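Long-range contact in PEPTIDE N-myristoyltransferase (Saccharomyces cerevisiae, PDB 1IIC), which catalyses the transfer of myristate from myristoyl-CoA to the N-terminal glycine of protein substrates: residues 237-242 / 288-293. Residues are numbered along the deposited sequence; the frame is centred on the assembly and turned at random.
Sequences DQVFEL and GKITDF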
loop_
_atom_site.group_PDB
_atom_site.type_symbol
_atom_site.label_atom_id
_atom_site.label_comp_id
_atom_site.label_asym_id
_atom_site.label_seq_id
_atom_site.Cartn_x
_atom_site.Cartn_y
_atom_site.Cartn_z
ATOM N N ASP A 237 -18.195 -2.901 14.650
ATOM C CA ASP A 237 -18.721 -4.252 14.486
ATOM C C ASP A 237 -19.363 -4.466 13.111
ATOM O O ASP A 237 -19.036 -5.426 12.428
ATOM C CB ASP A 237 -19.720 -4.609 15.597
ATOM C CG ASP A 237 -19.042 -4.840 16.946
ATOM O OD1 ASP A 237 -17.906 -5.365 16.978
ATOM O OD2 ASP A 237 -19.652 -4.506 17.979
ATOM N N GLN A 238 -20.265 -3.576 12.699
ATOM C CA GLN A 238 -20.910 -3.714 11.391
ATOM C C GLN A 238 -19.951 -3.573 10.214
ATOM O O GLN A 238 -19.944 -4.405 9.310
ATOM C CB GLN A 238 -22.008 -2.667 11.197
ATOM C CG GLN A 238 -23.361 -3.035 11.755
ATOM C CD GLN A 238 -24.455 -2.173 11.175
ATOM O OE1 GLN A 238 -24.865 -2.354 10.020
ATOM N NE2 GLN A 238 -24.920 -1.211 11.959
ATOM N N VAL A 239 -19.158 -2.508 10.217
ATOM C CA VAL A 239 -18.232 -2.266 9.115
ATOM C C VAL A 239 -17.261 -3.412 8.947
ATOM O O VAL A 239 -16.971 -3.826 7.830
ATOM C CB VAL A 239 -17.439 -0.950 9.322
ATOM C CG1 VAL A 239 -16.474 -0.726 8.165
ATOM C CG2 VAL A 239 -18.409 0.216 9.428
ATOM N N PHE A 240 -16.780 -3.934 10.068
ATOM C CA PHE A 240 -15.825 -5.029 10.056
ATOM C C PHE A 240 -16.368 -6.272 9.377
ATOM O O PHE A 240 -15.664 -6.915 8.601
ATOM C CB PHE A 240 -15.416 -5.373 11.486
ATOM C CG PHE A 240 -14.407 -6.485 11.581
ATOM C CD1 PHE A 240 -13.083 -6.280 11.198
ATOM C CD2 PHE A 240 -14.777 -7.735 12.072
ATOM C CE1 PHE A 240 -12.141 -7.300 11.306
ATOM C CE2 PHE A 240 -13.842 -8.762 12.184
ATOM C CZ PHE A 240 -12.516 -8.540 11.798
ATOM N N GLU A 241 -17.619 -6.615 9.675
ATOM C CA GLU A 241 -18.234 -7.797 9.093
ATOM C C GLU A 241 -18.529 -7.540 7.615
ATOM O O GLU A 241 -18.370 -8.422 6.776
ATOM C CB GLU A 241 -19.523 -8.142 9.848
ATOM C CG GLU A 241 -19.776 -9.634 9.968
ATOM C CD GLU A 241 -18.808 -10.328 10.919
ATOM O OE1 GLU A 241 -18.512 -11.522 10.701
ATOM O OE2 GLU A 241 -18.354 -9.692 11.896
ATOM N N LEU A 242 -18.971 -6.329 7.302
ATOM C CA LEU A 242 -19.253 -5.968 5.916
ATOM C C LEU A 242 -17.956 -6.082 5.111
ATOM O O LEU A 242 -17.935 -6.614 4.006
ATOM C CB LEU A 242 -19.765 -4.526 5.838
ATOM C CG LEU A 242 -19.871 -3.922 4.431
ATOM C CD1 LEU A 242 -20.870 -4.707 3.609
ATOM C CD2 LEU A 242 -20.288 -2.450 4.530
ATOM N N GLY A 288 -30.262 2.145 10.370
ATOM C CA GLY A 288 -29.016 1.945 11.086
ATOM C C GLY A 288 -28.033 1.014 10.399
ATOM O O GLY A 288 -26.907 0.844 10.860
ATOM N N LYS A 289 -28.445 0.411 9.292
ATOM C CA LYS A 289 -27.568 -0.506 8.577
ATOM C C LYS A 289 -26.450 0.178 7.808
ATOM O O LYS A 289 -26.667 1.181 7.132
ATOM C CB LYS A 289 -28.382 -1.392 7.630
ATOM C CG LYS A 289 -28.740 -2.773 8.209
ATOM C CD LYS A 289 -29.460 -2.689 9.569
ATOM C CE LYS A 289 -28.503 -2.345 10.727
ATOM N NZ LYS A 289 -29.224 -1.876 11.944
ATOM N N ILE A 290 -25.245 -0.372 7.932
ATOM C CA ILE A 290 -24.087 0.157 7.227
ATOM C C ILE A 290 -23.904 -0.711 5.991
ATOM O O ILE A 290 -23.618 -1.906 6.087
ATOM C CB ILE A 290 -22.832 0.112 8.110
ATOM C CG1 ILE A 290 -22.992 1.111 9.257
ATOM C CG2 ILE A 290 -21.590 0.433 7.285
ATOM C CD1 ILE A 290 -21.830 1.142 10.199
ATOM N N THR A 291 -24.087 -0.095 4.831
ATOM C CA THR A 291 -23.993 -0.794 3.561
ATOM C C THR A 291 -22.760 -0.477 2.709
ATOM O O THR A 291 -22.510 -1.165 1.727
ATOM C CB THR A 291 -25.240 -0.497 2.715
ATOM O OG1 THR A 291 -25.362 0.921 2.539
ATOM C CG2 THR A 291 -26.498 -1.026 3.410
ATOM N N ASP A 292 -22.002 0.554 3.074
ATOM C CA ASP A 292 -20.817 0.936 2.309
ATOM C C ASP A 292 -19.677 1.411 3.198
ATOM O O ASP A 292 -19.886 1.884 4.311
ATOM C CB ASP A 292 -21.153 2.045 1.297
ATOM C CG ASP A 292 -22.261 1.650 0.344
ATOM O OD1 ASP A 292 -23.441 1.912 0.661
ATOM O OD2 ASP A 292 -21.954 1.060 -0.711
ATOM N N PHE A 293 -18.464 1.293 2.685
ATOM C CA PHE A 293 -17.284 1.683 3.431
ATOM C C PHE A 293 -16.137 1.902 2.466
ATOM O O PHE A 293 -15.943 1.117 1.547
ATOM C CB PHE A 293 -16.922 0.579 4.432
ATOM C CG PHE A 293 -15.485 0.595 4.881
ATOM C CD1 PHE A 293 -14.595 -0.379 4.437
ATOM C CD2 PHE A 293 -15.018 1.581 5.740
ATOM C CE1 PHE A 293 -13.264 -0.370 4.841
ATOM C CE2 PHE A 293 -13.686 1.600 6.149
ATOM C CZ PHE A 293 -12.807 0.622 5.698
#
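Gln238 makes both hydrogen bonds of this contact, its carboxamide engaging the backbone of Gly288 and Ile290. The amide of Ile290 donates to Gln238 OE1 (N to OE1 2.9 Å) along a nearly straight path, 165° at the hydrogen, although the donor sits above the carbonyl plane. Gln238 NE2 returns a bond to Gly288 O at 3.1 Å, and this acceptor lies almost in the amide plane. Because OE1 faces an N-H and NE2 a C=O, the flip of the carboxamide is set. Extended beyond CG, the side chain reaches from the helix to the loop that leads into the strand, while the Lys289 side chain crosses it at about a right angle, its CE beside OE1. A leucine here would probably leave the Ile290 amide and Gly288 carbonyl without these partners, freeing the start of the strand to shift. Val239 divides its two methyls. CG2 packs on Ile290 CD1 at 3.6 Å, whereas CG1, anti to the backbone N, lies over one face of the Phe293 ring, 3.9 Å from its centroid and 25° off the normal, a CH-pi contact. Phe265 meets that ring edge-to-face. Leu242 lays CD2 against the strand backbone, 3.6 Å from Thr291 C, and more loosely near Ile290 CG2. Asp292 CB points away from the helix; OD2 hydrogen-bonds with Thr322 and OD1 forms a salt bridge with Arg343. The axes of 237-242 and 290-293 approach to 8.5 Å and cross at -66°. Helix 236-247 thus packs on a face of the mixed sheet containing strand 290-303, in the C-terminal half of the N-myristoyltransferase fold, related to the GNAT acetyltransferases.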